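Local coordinates for glyoxalase-like domain protein (PDB 3P8A) that is of unknown function but carries a glyoxalase-like domain of the vicinal oxygen chelate family, whose enzymes typically use a metal ion in a cupped sheet, at residues H53-T58 with T87-V92; E79-M84 with Q97-K102; V196-K199 with Q203-S206; Y223-L228 with Y234-D239. One frame throughout, in Å; residues are numbered along the deposited sequence. Where two conformers were deposited one is given.

Contact 1: H53-T58 with T87-V92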
loop_
_atom_site.group_PDB
_atom_site.type_symbol
_atom_site.label_atom_id
_atom_site.label_comp_id
_atom_site.label_asym_id
_atom_site.label_seq_id
_atom_site.Cartn_x
_atom_site.Cartn_y
_atom_site.Cartn_z
ATOM N N HIS A 53 -8.964 -6.705 11.861
ATOM C CA HIS A 53 -9.510 -5.358 11.785
ATOM C C HIS A 53 -11.009 -5.528 12.072
ATOM O O HIS A 53 -11.766 -5.927 11.179
ATOM C CB HIS A 53 -9.278 -4.727 10.384
ATOM C CG HIS A 53 -7.843 -4.667 9.950
ATOM N ND1 HIS A 53 -7.392 -5.394 8.854
ATOM C CD2 HIS A 53 -6.814 -3.948 10.452
ATOM C CE1 HIS A 53 -6.109 -5.098 8.733
ATOM N NE2 HIS A 53 -5.722 -4.216 9.662
ATOM N N HIS A 54 -11.420 -5.305 13.350
ATOM C CA HIS A 54 -12.805 -5.509 13.792
ATOM C C HIS A 54 -13.853 -4.775 12.993
ATOM O O HIS A 54 -14.892 -5.356 12.727
ATOM C CB HIS A 54 -13.004 -5.289 15.303
ATOM C CG HIS A 54 -14.286 -5.898 15.793
ATOM N ND1 HIS A 54 -14.342 -7.217 16.220
ATOM C CD2 HIS A 54 -15.539 -5.374 15.824
ATOM C CE1 HIS A 54 -15.614 -7.442 16.524
ATOM N NE2 HIS A 54 -16.372 -6.360 16.305
ATOM N N LYS A 55 -13.572 -3.529 12.580
ATOM C CA LYS A 55 -14.494 -2.707 11.785
ATOM C C LYS A 55 -14.860 -3.334 10.436
ATOM O O LYS A 55 -15.984 -3.147 9.964
ATOM C CB LYS A 55 -13.856 -1.355 11.477
ATOM C CG LYS A 55 -13.862 -0.345 12.604
ATOM C CD LYS A 55 -12.881 0.806 12.328
ATOM C CE LYS A 55 -13.241 1.679 11.145
ATOM N NZ LYS A 55 -14.492 2.460 11.366
ATOM N N TYR A 56 -13.899 -4.040 9.799
ATOM C CA TYR A 56 -14.073 -4.586 8.452
ATOM C C TYR A 56 -14.219 -6.083 8.309
ATOM O O TYR A 56 -14.764 -6.524 7.301
ATOM C CB TYR A 56 -12.956 -4.080 7.541
ATOM C CG TYR A 56 -12.836 -2.570 7.500
ATOM C CD1 TYR A 56 -13.801 -1.791 6.861
ATOM C CD2 TYR A 56 -11.757 -1.921 8.089
ATOM C CE1 TYR A 56 -13.701 -0.400 6.830
ATOM C CE2 TYR A 56 -11.656 -0.531 8.080
ATOM C CZ TYR A 56 -12.617 0.222 7.426
ATOM O OH TYR A 56 -12.492 1.584 7.381
ATOM N N GLY A 57 -13.747 -6.853 9.286
ATOM C CA GLY A 57 -13.837 -8.311 9.234
ATOM C C GLY A 57 -12.697 -8.959 8.465
ATOM O O GLY A 57 -12.824 -10.101 8.007
ATOM N N THR A 58 -11.572 -8.223 8.318
ATOM C CA THR A 58 -10.362 -8.645 7.593
ATOM C C THR A 58 -9.248 -8.970 8.574
ATOM O O THR A 58 -9.308 -8.543 9.731
ATOM C CB THR A 58 -9.896 -7.563 6.597
ATOM O OG1 THR A 58 -9.783 -6.293 7.253
ATOM C CG2 THR A 58 -10.784 -7.453 5.373
ATOM N N THR A 87 -21.169 1.841 2.898
ATOM C CA THR A 87 -21.097 3.109 3.633
ATOM C C THR A 87 -20.154 4.072 2.872
ATOM O O THR A 87 -19.493 3.678 1.910
ATOM C CB THR A 87 -20.676 2.881 5.105
ATOM O OG1 THR A 87 -19.285 2.565 5.162
ATOM C CG2 THR A 87 -21.487 1.775 5.803
ATOM N N ILE A 88 -20.079 5.321 3.319
ATOM C CA ILE A 88 -19.262 6.374 2.730
ATOM C C ILE A 88 -17.786 6.083 2.986
ATOM O O ILE A 88 -16.976 6.156 2.055
ATOM C CB ILE A 88 -19.742 7.731 3.277
ATOM C CG1 ILE A 88 -21.313 7.854 3.097
ATOM C CG2 ILE A 88 -19.005 8.898 2.593
ATOM C CD1 ILE A 88 -22.413 6.928 4.139
ATOM N N GLU A 89 -17.462 5.669 4.226
ATOM C CA GLU A 89 -16.125 5.251 4.617
ATOM C C GLU A 89 -15.727 4.015 3.766
ATOM O O GLU A 89 -14.621 3.952 3.252
ATOM C CB GLU A 89 -16.152 4.888 6.101
ATOM C CG GLU A 89 -14.793 4.632 6.715
ATOM C CD GLU A 89 -14.859 4.154 8.151
ATOM O OE1 GLU A 89 -15.600 4.762 8.960
ATOM O OE2 GLU A 89 -14.151 3.174 8.469
ATOM N N GLY A 90 -16.677 3.114 3.562
ATOM C CA GLY A 90 -16.531 1.898 2.765
ATOM C C GLY A 90 -16.230 2.109 1.296
ATOM O O GLY A 90 -15.632 1.244 0.662
ATOM N N GLY A 91 -16.635 3.264 0.756
ATOM C CA GLY A 91 -16.364 3.642 -0.624
ATOM C C GLY A 91 -14.900 3.975 -0.849
ATOM O O GLY A 91 -14.428 3.909 -1.986
ATOM N N VAL A 92 -14.156 4.306 0.233
ATOM C CA VAL A 92 -12.724 4.634 0.174
ATOM C C VAL A 92 -11.784 3.672 0.927
ATOM O O VAL A 92 -10.586 3.664 0.640
ATOM C CB VAL A 92 -12.427 6.105 0.598
ATOM C CG1 VAL A 92 -13.136 7.108 -0.300
ATOM C CG2 VAL A 92 -12.759 6.354 2.067
#
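Tyr56 and Gly90 mark the closest approach of the two backbones, their CA atoms still 9.0 Å apart, so the loop 53-58 and the loop 87-92 meet through long side chains and not through main-chain bonds. Glu89 and Tyr56 reach across that gap from the two sides. The glutamate chain runs extended, with CG opposite the backbone N (chi1 -171°), and delivers the carboxylate to the ends of Lys55 and Tyr56. Both converge on one oxygen, OE2. Lys55 NZ reaches Glu89 OE2 at 3.0 Å, a salt bridge that uses the syn lone pair; the lysine chain, bent at its two outer torsions, comes in nearly at right angles to the glutamate. Tyr56 OH lies 2.5 Å from the same Glu89 OE2, a short, weak hydrogen bond of doubtful strength, with the ring plane turned 81° from the carboxylate. Through its salt bridge the lysine would be expected to stabilise the carboxylate's charge. Within 53-58, the carbonyl of His53 takes the amides of both Tyr56 and Gly57, closing the tight turn between two strands, and His53 ND1 is hydrogen-bonded to Thr58 OG1 at 3.0 Å. In the other loop, Thr87 OG1 accepts from Gly90 N at 3.1 Å in an ST motif. The turn 53-58 joins strands 48-53 and 58-64, whereas 87-92 lies between helices 78-84 and 97-100; Tyr56 also packs on Ala93 and Ala95, and both Tyr56 and Glu89 touch strand 130-139, at Met137 and Ile135.

Contact 2: E79-M84 with Q97-K102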
loop_
_atom_site.group_PDB
_atom_site.type_symbol
_atom_site.label_atom_id
_atom_site.label_comp_id
_atom_site.label_asym_id
_atom_site.label_seq_id
_atom_site.Cartn_x
_atom_site.Cartn_y
_atom_site.Cartn_z
ATOM N N GLU A 79 -19.795 -10.944 5.463
ATOM C CA GLU A 79 -21.057 -10.214 5.612
ATOM C C GLU A 79 -20.812 -8.807 6.201
ATOM O O GLU A 79 -21.408 -7.833 5.729
ATOM C CB GLU A 79 -22.126 -11.020 6.381
ATOM C CG GLU A 79 -21.629 -12.175 7.244
ATOM C CD GLU A 79 -21.084 -13.411 6.545
ATOM O OE1 GLU A 79 -21.844 -14.060 5.787
ATOM O OE2 GLU A 79 -19.897 -13.740 6.777
ATOM N N LYS A 80 -19.866 -8.699 7.164
ATOM C CA LYS A 80 -19.459 -7.428 7.763
ATOM C C LYS A 80 -18.812 -6.524 6.716
ATOM O O LYS A 80 -19.216 -5.369 6.597
ATOM C CB LYS A 80 -18.502 -7.655 8.948
ATOM C CG LYS A 80 -17.906 -6.363 9.519
ATOM C CD LYS A 80 -17.128 -6.615 10.790
ATOM C CE LYS A 80 -17.985 -6.600 12.041
ATOM N NZ LYS A 80 -18.755 -5.334 12.185
ATOM N N LEU A 81 -17.827 -7.041 5.960
ATOM C CA LEU A 81 -17.127 -6.269 4.928
ATOM C C LEU A 81 -18.075 -5.747 3.847
ATOM O O LEU A 81 -17.957 -4.598 3.456
ATOM C CB LEU A 81 -15.991 -7.102 4.312
ATOM C CG LEU A 81 -14.992 -6.358 3.418
ATOM C CD1 LEU A 81 -14.201 -5.296 4.186
ATOM C CD2 LEU A 81 -14.030 -7.337 2.789
ATOM N N LYS A 82 -19.028 -6.579 3.389
ATOM C CA LYS A 82 -20.020 -6.201 2.367
ATOM C C LYS A 82 -20.931 -5.064 2.849
ATOM O O LYS A 82 -21.276 -4.172 2.064
ATOM C CB LYS A 82 -20.879 -7.419 1.993
ATOM C CG LYS A 82 -20.235 -8.354 0.986
ATOM C CD LYS A 82 -21.031 -9.661 0.862
ATOM C CE LYS A 82 -21.431 -10.034 -0.554
ATOM N NZ LYS A 82 -20.261 -10.308 -1.431
ATOM N N LYS A 83 -21.308 -5.094 4.151
ATOM C CA LYS A 83 -22.141 -4.070 4.787
ATOM C C LYS A 83 -21.355 -2.764 4.810
ATOM O O LYS A 83 -21.867 -1.720 4.382
ATOM C CB LYS A 83 -22.478 -4.482 6.236
ATOM C CG LYS A 83 -23.697 -5.385 6.383
ATOM C CD LYS A 83 -24.021 -5.698 7.860
ATOM C CE LYS A 83 -24.623 -4.534 8.633
ATOM N NZ LYS A 83 -24.682 -4.794 10.098
HETATM N N MSE A 84 -20.090 -2.858 5.286
HETATM C CA MSE A 84 -19.178 -1.722 5.398
HETATM C C MSE A 84 -18.851 -1.108 4.050
HETATM O O MSE A 84 -18.703 0.109 3.978
HETATM C CB MSE A 84 -17.915 -2.095 6.186
HETATM C CG MSE A 84 -18.193 -2.412 7.654
HETATM SE SE MSE A 84 -19.124 -1.005 8.646
HETATM C CE MSE A 84 -20.949 -1.756 8.667
ATOM N N GLN A 97 -12.021 -2.492 -0.609
ATOM C CA GLN A 97 -11.534 -2.580 -1.995
ATOM C C GLN A 97 -11.643 -4.012 -2.469
ATOM O O GLN A 97 -11.886 -4.226 -3.658
ATOM C CB GLN A 97 -10.058 -2.149 -2.124
ATOM C CG GLN A 97 -9.843 -0.661 -2.003
ATOM C CD GLN A 97 -8.423 -0.305 -2.354
ATOM O OE1 GLN A 97 -7.929 -0.596 -3.453
ATOM N NE2 GLN A 97 -7.746 0.362 -1.445
ATOM N N ILE A 98 -11.511 -4.988 -1.532
ATOM C CA ILE A 98 -11.644 -6.450 -1.789
ATOM C C ILE A 98 -13.017 -6.699 -2.443
ATOM O O ILE A 98 -13.093 -7.345 -3.492
ATOM C CB ILE A 98 -11.439 -7.313 -0.500
ATOM C CG1 ILE A 98 -10.001 -7.194 0.034
ATOM C CG2 ILE A 98 -11.768 -8.813 -0.761
ATOM C CD1 ILE A 98 -9.776 -7.860 1.468
ATOM N N VAL A 99 -14.076 -6.107 -1.865
ATOM C CA VAL A 99 -15.457 -6.231 -2.372
ATOM C C VAL A 99 -15.654 -5.460 -3.683
ATOM O O VAL A 99 -16.131 -6.011 -4.675
ATOM C CB VAL A 99 -16.509 -5.789 -1.298
ATOM C CG1 VAL A 99 -17.939 -5.849 -1.866
ATOM C CG2 VAL A 99 -16.402 -6.660 -0.055
ATOM N N GLN A 100 -15.306 -4.176 -3.663
ATOM C CA GLN A 100 -15.465 -3.248 -4.788
ATOM C C GLN A 100 -14.716 -3.693 -6.043
ATOM O O GLN A 100 -15.183 -3.442 -7.166
ATOM C CB GLN A 100 -15.055 -1.847 -4.358
ATOM C CG GLN A 100 -16.132 -1.220 -3.478
ATOM C CD GLN A 100 -15.622 -0.198 -2.524
ATOM O OE1 GLN A 100 -14.424 0.129 -2.481
ATOM N NE2 GLN A 100 -16.546 0.332 -1.736
ATOM N N GLU A 101 -13.575 -4.389 -5.850
ATOM C CA GLU A 101 -12.797 -4.933 -6.947
ATOM C C GLU A 101 -13.124 -6.410 -7.237
ATOM O O GLU A 101 -12.307 -7.135 -7.791
ATOM C CB GLU A 101 -11.310 -4.630 -6.790
ATOM C CG GLU A 101 -11.049 -3.136 -6.752
ATOM C CD GLU A 101 -9.704 -2.689 -6.218
ATOM O OE1 GLU A 101 -8.692 -3.378 -6.483
ATOM O OE2 GLU A 101 -9.658 -1.618 -5.570
ATOM N N LYS A 102 -14.374 -6.820 -6.915
ATOM C CA LYS A 102 -15.006 -8.112 -7.203
ATOM C C LYS A 102 -14.209 -9.327 -6.737
ATOM O O LYS A 102 -14.244 -10.364 -7.418
ATOM C CB LYS A 102 -15.361 -8.231 -8.717
ATOM C CG LYS A 102 -16.021 -6.975 -9.339
ATOM C CD LYS A 102 -16.210 -7.106 -10.835
ATOM C CE LYS A 102 -16.671 -5.812 -11.432
ATOM N NZ LYS A 102 -15.544 -4.928 -11.803
#
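This is an apolar helix-to-helix contact in the glyoxalase-like domain, made where helix 78-84 and the short helix 97-100 follow strand 69-75 and pack on it. The two helices come closest at Lys82 and Val99, whose CA atoms are 6.6 Å apart, and no hydrogen bond links them. Leu81 and Val99 carry the contact, their side chains sliding past each other in opposite directions. Leu81 has its CG opposite the backbone N (chi1 -168°), which brings the isobutyl group out toward the second helix. Ile98 meets it at about a right angle, with Leu81 CD2 4.2 Å from Ile98 CB. Beneath this pair the strand supplies the floor: Leu81 rests on Val75 and Ile98 on Leu73. At the solvent side the aliphatic part of Lys82 covers Val99, Lys82 CG standing 4.3 Å from Val99 CG2. The second helix stops in a Schellman motif, in which Lys102, with positive phi, is the C-prime residue: Tyr103 N returns to Ile98 O, and Lys102 N to Val99 O at 3.0 Å. Tightest across the interface is a single methyl, Val99 CG2, which sits 3.8 Å from both CG and CD2 of Leu81.

Contact 3: V196-K199 with Q203-S206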
loop_
_atom_site.group_PDB
_atom_site.type_symbol
_atom_site.label_atom_id
_atom_site.label_comp_id
_atom_site.label_asym_id
_atom_site.label_seq_id
_atom_site.Cartn_x
_atom_site.Cartn_y
_atom_site.Cartn_z
ATOM N N VAL A 196 2.706 0.626 -11.517
ATOM C CA VAL A 196 1.282 0.807 -11.670
ATOM C C VAL A 196 0.981 0.854 -13.169
ATOM O O VAL A 196 1.673 1.565 -13.925
ATOM C CB VAL A 196 0.817 2.117 -10.952
ATOM C CG1 VAL A 196 -0.655 2.404 -11.197
ATOM C CG2 VAL A 196 1.109 2.079 -9.450
ATOM N N LYS A 197 -0.014 0.054 -13.607
ATOM C CA LYS A 197 -0.466 0.070 -14.983
ATOM C C LYS A 197 -1.708 0.946 -14.987
ATOM O O LYS A 197 -2.557 0.783 -14.106
ATOM C CB LYS A 197 -0.731 -1.362 -15.502
ATOM C CG LYS A 197 0.509 -1.905 -16.209
ATOM C CD LYS A 197 0.435 -3.340 -16.619
ATOM C CE LYS A 197 1.627 -3.676 -17.501
ATOM N NZ LYS A 197 1.582 -5.064 -18.022
ATOM N N SER A 198 -1.795 1.924 -15.905
ATOM C CA SER A 198 -2.977 2.787 -15.940
ATOM C C SER A 198 -3.532 2.969 -17.347
ATOM O O SER A 198 -2.762 3.229 -18.281
ATOM C CB SER A 198 -2.670 4.147 -15.337
ATOM O OG SER A 198 -3.823 4.970 -15.419
ATOM N N LYS A 199 -4.871 2.942 -17.477
ATOM C CA LYS A 199 -5.514 3.193 -18.779
ATOM C C LYS A 199 -5.602 4.684 -19.059
ATOM O O LYS A 199 -6.014 5.091 -20.148
ATOM C CB LYS A 199 -6.913 2.550 -18.851
ATOM C CG LYS A 199 -6.882 1.038 -18.971
ATOM C CD LYS A 199 -8.301 0.458 -19.035
ATOM C CE LYS A 199 -8.932 0.310 -17.676
ATOM N NZ LYS A 199 -10.270 -0.345 -17.781
ATOM N N GLN A 203 -3.782 11.310 -16.349
ATOM C CA GLN A 203 -4.629 11.586 -15.193
ATOM C C GLN A 203 -4.014 11.083 -13.913
ATOM O O GLN A 203 -4.014 11.826 -12.928
ATOM C CB GLN A 203 -6.024 10.983 -15.370
ATOM C CG GLN A 203 -7.071 11.607 -14.447
ATOM C CD GLN A 203 -7.168 13.114 -14.544
ATOM O OE1 GLN A 203 -7.411 13.695 -15.616
ATOM N NE2 GLN A 203 -6.973 13.778 -13.409
ATOM N N THR A 204 -3.500 9.825 -13.908
ATOM C CA THR A 204 -2.887 9.248 -12.688
ATOM C C THR A 204 -1.714 10.096 -12.212
ATOM O O THR A 204 -1.624 10.392 -11.023
ATOM C CB THR A 204 -2.500 7.780 -12.862
ATOM O OG1 THR A 204 -3.613 7.068 -13.397
ATOM C CG2 THR A 204 -2.129 7.126 -11.541
ATOM N N VAL A 205 -0.835 10.498 -13.147
ATOM C CA VAL A 205 0.339 11.343 -12.867
ATOM C C VAL A 205 -0.062 12.715 -12.281
ATOM O O VAL A 205 0.458 13.131 -11.229
ATOM C CB VAL A 205 1.232 11.462 -14.124
ATOM C CG1 VAL A 205 2.370 12.474 -13.920
ATOM C CG2 VAL A 205 1.791 10.096 -14.512
ATOM N N SER A 206 -0.988 13.401 -12.965
ATOM C CA SER A 206 -1.518 14.713 -12.581
ATOM C C SER A 206 -2.063 14.666 -11.148
ATOM O O SER A 206 -1.711 15.526 -10.337
ATOM C CB SER A 206 -2.594 15.161 -13.577
ATOM O OG SER A 206 -3.295 16.307 -13.122
#
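Ser198 points its hydroxyl from the end of strand 189-198 toward helix 201-212, where it meets the hydroxyl of Thr204. Ser198 OG and Thr204 OG1 are 2.9 Å apart in a hydrogen bond that either residue could donate. The serine oxygen stands opposite its backbone N (chi1 178°), which directs it to the helix. On the threonine, the methyl CG2 is the branch anti to the backbone N, while OG1 stands beside that N (chi1 -50°), facing the serine. The two oxygens are the contact, with Thr204 OG1 also 3.6 Å from Ser198 CB, while the CA atoms of the two residues remain 7.2 Å apart. Each hydroxyl has a second partner in the connection between strand and helix, Ser198 OG taking the amide of Asn200 and Thr204 OG1 bonding to the carbonyl of the same residue. Ile237, on the neighbouring strand 234-239, packs against both side chains. Two buried hydroxyls are thus satisfied by each other and by the backbone N and O of Asn200, and this small polar network ties the end of the strand to the start of the helix.

Contact 4: Y223-L228 with Y234-D239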
loop_
_atom_site.group_PDB
_atom_site.type_symbol
_atom_site.label_atom_id
_atom_site.label_comp_id
_atom_site.label_asym_id
_atom_site.label_seq_id
_atom_site.Cartn_x
_atom_site.Cartn_y
_atom_site.Cartn_z
ATOM N N TYR A 223 5.932 5.178 -20.202
ATOM C CA TYR A 223 5.806 5.345 -18.765
ATOM C C TYR A 223 6.276 6.701 -18.249
ATOM O O TYR A 223 6.981 7.450 -18.953
ATOM C CB TYR A 223 6.544 4.191 -18.012
ATOM C CG TYR A 223 8.048 4.180 -18.158
ATOM C CD1 TYR A 223 8.860 4.935 -17.307
ATOM C CD2 TYR A 223 8.669 3.389 -19.122
ATOM C CE1 TYR A 223 10.240 4.957 -17.460
ATOM C CE2 TYR A 223 10.048 3.402 -19.280
ATOM C CZ TYR A 223 10.831 4.160 -18.423
ATOM O OH TYR A 223 12.192 4.170 -18.562
ATOM N N THR A 224 5.864 6.998 -16.996
ATOM C CA THR A 224 6.278 8.150 -16.202
ATOM C C THR A 224 6.776 7.640 -14.838
ATOM O O THR A 224 6.052 6.892 -14.169
ATOM C CB THR A 224 5.092 9.076 -15.976
ATOM O OG1 THR A 224 4.590 9.464 -17.241
ATOM C CG2 THR A 224 5.453 10.322 -15.132
ATOM N N ASP A 225 7.990 8.060 -14.422
ATOM C CA ASP A 225 8.517 7.707 -13.101
ATOM C C ASP A 225 8.328 8.889 -12.170
ATOM O O ASP A 225 8.642 10.030 -12.526
ATOM C CB ASP A 225 9.990 7.328 -13.155
ATOM C CG ASP A 225 10.229 5.976 -13.772
ATOM O OD1 ASP A 225 9.283 5.163 -13.797
ATOM O OD2 ASP A 225 11.354 5.737 -14.245
ATOM N N LEU A 226 7.766 8.622 -11.009
ATOM C CA LEU A 226 7.539 9.635 -9.975
ATOM C C LEU A 226 8.309 9.254 -8.702
ATOM O O LEU A 226 8.630 8.090 -8.506
ATOM C CB LEU A 226 6.038 9.764 -9.701
ATOM C CG LEU A 226 5.149 10.198 -10.878
ATOM C CD1 LEU A 226 3.699 10.299 -10.452
ATOM C CD2 LEU A 226 5.613 11.505 -11.476
ATOM N N ILE A 227 8.650 10.243 -7.865
ATOM C CA ILE A 227 9.340 9.985 -6.611
ATOM C C ILE A 227 8.788 10.915 -5.530
ATOM O O ILE A 227 8.466 12.066 -5.820
ATOM C CB ILE A 227 10.901 10.058 -6.753
ATOM C CG1 ILE A 227 11.615 9.320 -5.582
ATOM C CG2 ILE A 227 11.420 11.514 -6.956
ATOM C CD1 ILE A 227 13.218 9.101 -5.705
ATOM N N LEU A 228 8.689 10.425 -4.280
ATOM C CA LEU A 228 8.279 11.278 -3.166
ATOM C C LEU A 228 9.499 12.122 -2.814
ATOM O O LEU A 228 10.625 11.674 -3.004
ATOM C CB LEU A 228 7.873 10.435 -1.963
ATOM C CG LEU A 228 6.554 9.714 -2.042
ATOM C CD1 LEU A 228 6.548 8.529 -1.092
ATOM C CD2 LEU A 228 5.392 10.652 -1.738
ATOM N N TYR A 234 10.805 4.500 -6.283
ATOM C CA TYR A 234 10.268 5.040 -7.526
ATOM C C TYR A 234 8.855 4.525 -7.714
ATOM O O TYR A 234 8.540 3.423 -7.268
ATOM C CB TYR A 234 11.164 4.708 -8.727
ATOM C CG TYR A 234 12.473 5.451 -8.650
ATOM C CD1 TYR A 234 12.590 6.744 -9.144
ATOM C CD2 TYR A 234 13.558 4.920 -7.957
ATOM C CE1 TYR A 234 13.774 7.458 -9.025
ATOM C CE2 TYR A 234 14.748 5.626 -7.833
ATOM C CZ TYR A 234 14.846 6.902 -8.358
ATOM O OH TYR A 234 16.013 7.621 -8.246
ATOM N N PHE A 235 8.003 5.346 -8.313
ATOM C CA PHE A 235 6.624 5.022 -8.646
ATOM C C PHE A 235 6.521 5.121 -10.145
ATOM O O PHE A 235 6.607 6.219 -10.705
ATOM C CB PHE A 235 5.621 5.964 -7.940
ATOM C CG PHE A 235 5.733 5.832 -6.451
ATOM C CD1 PHE A 235 5.157 4.746 -5.787
ATOM C CD2 PHE A 235 6.536 6.706 -5.718
ATOM C CE1 PHE A 235 5.313 4.586 -4.406
ATOM C CE2 PHE A 235 6.703 6.530 -4.337
ATOM C CZ PHE A 235 6.089 5.476 -3.695
ATOM N N ARG A 236 6.432 3.967 -10.808
ATOM C CA ARG A 236 6.339 3.942 -12.243
ATOM C C ARG A 236 4.904 3.731 -12.648
ATOM O O ARG A 236 4.313 2.714 -12.280
ATOM C CB ARG A 236 7.279 2.859 -12.842
ATOM C CG ARG A 236 7.161 2.763 -14.378
ATOM C CD ARG A 236 8.281 1.962 -14.973
ATOM N NE ARG A 236 9.546 2.677 -14.826
ATOM C CZ ARG A 236 10.716 2.277 -15.304
ATOM N NH1 ARG A 236 10.814 1.135 -15.967
ATOM N NH2 ARG A 236 11.796 3.023 -15.130
ATOM N N ILE A 237 4.340 4.702 -13.385
ATOM C CA ILE A 237 2.984 4.641 -13.948
ATOM C C ILE A 237 3.211 4.385 -15.428
ATOM O O ILE A 237 3.852 5.189 -16.102
ATOM C CB ILE A 237 2.146 5.948 -13.732
ATOM C CG1 ILE A 237 2.269 6.557 -12.293
ATOM C CG2 ILE A 237 0.676 5.798 -14.200
ATOM C CD1 ILE A 237 1.816 5.675 -11.100
ATOM N N GLU A 238 2.768 3.231 -15.909
ATOM C CA GLU A 238 2.925 2.882 -17.295
ATOM C C GLU A 238 1.593 2.626 -17.964
ATOM O O GLU A 238 0.622 2.216 -17.325
ATOM C CB GLU A 238 3.949 1.758 -17.518
ATOM C CG GLU A 238 3.656 0.432 -16.854
ATOM C CD GLU A 238 4.722 -0.622 -17.074
ATOM O OE1 GLU A 238 4.384 -1.823 -16.987
ATOM O OE2 GLU A 238 5.898 -0.254 -17.296
ATOM N N ASP A 239 1.547 2.925 -19.257
ATOM C CA ASP A 239 0.362 2.717 -20.076
ATOM C C ASP A 239 0.064 1.216 -20.099
ATOM O O ASP A 239 0.981 0.410 -20.181
ATOM C CB ASP A 239 0.642 3.180 -21.513
ATOM C CG ASP A 239 0.815 4.674 -21.669
ATOM O OD1 ASP A 239 0.259 5.423 -20.846
ATOM O OD2 ASP A 239 1.491 5.095 -22.634
#
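The ring of Tyr223 carries the guanidinium of Arg236 on one face, a stacked cation-pi pair with Arg236 CZ 3.8 Å from the ring centroid and the planes 22° apart. At the edge of that guanidinium sits Asp225, its carboxylate almost coplanar with it (9°). NE and NH2 donate side-on, one to each carboxylate oxygen, each oxygen using its syn lone pair: Arg236 NE to Asp225 OD1 at 2.7 Å and Arg236 NH2 to Asp225 OD2 at 2.9 Å. Held flat by the acid and covered on one face by the phenol, the guanidinium has little freedom to rotate. A bend at chi3 (-68°) turns it over the ring. On the sheet face that bears Tyr223, Asp225 and Arg236, Ile227 CD1 also lies over the Tyr234 ring, 3.7 Å from Tyr234 CE1. The opposite face is mostly apolar: Leu226 CB lies 4.2 Å from Phe235 CB, and Leu226 and Ile237 pack on helix 201-212, though Thr224 OG1 there bonds Glu219. At the strand's end, the tip of Leu228 turns to Phe235. Paired backbone bonds join Thr224 with Ile237 and Leu226 with Phe235. These mark an antiparallel beta hairpin inside a mixed sheet, helix-covered on one face, with the Asp225-Arg236 pair and both tyrosines on the other.

The four contacts fall into two neighbouring pairs. Contacts 1 and 2 have centres about 8 Å apart and interlock along the chain, their segments alternating; Gly90 O and Gln100 NE2, 2.7 Å apart, probably form a hydrogen bond between them, and Tyr56 O packs on Leu81 CB. Contacts 3 and 4, with centres about 9 Å apart, share the second sheet, where strands 189-198 and 234-239 are neighbours and Val196 N meets Arg236 O at 2.7 Å. Centres of contacts 1 and 4 are about 29 Å apart, on opposite sides of the chain's centre. A glycerol bonds His53 in contact 1, and a tetraethylene glycol lies about 6 Å from the Thr224 side chain; both probably come from the crystallisation liquor.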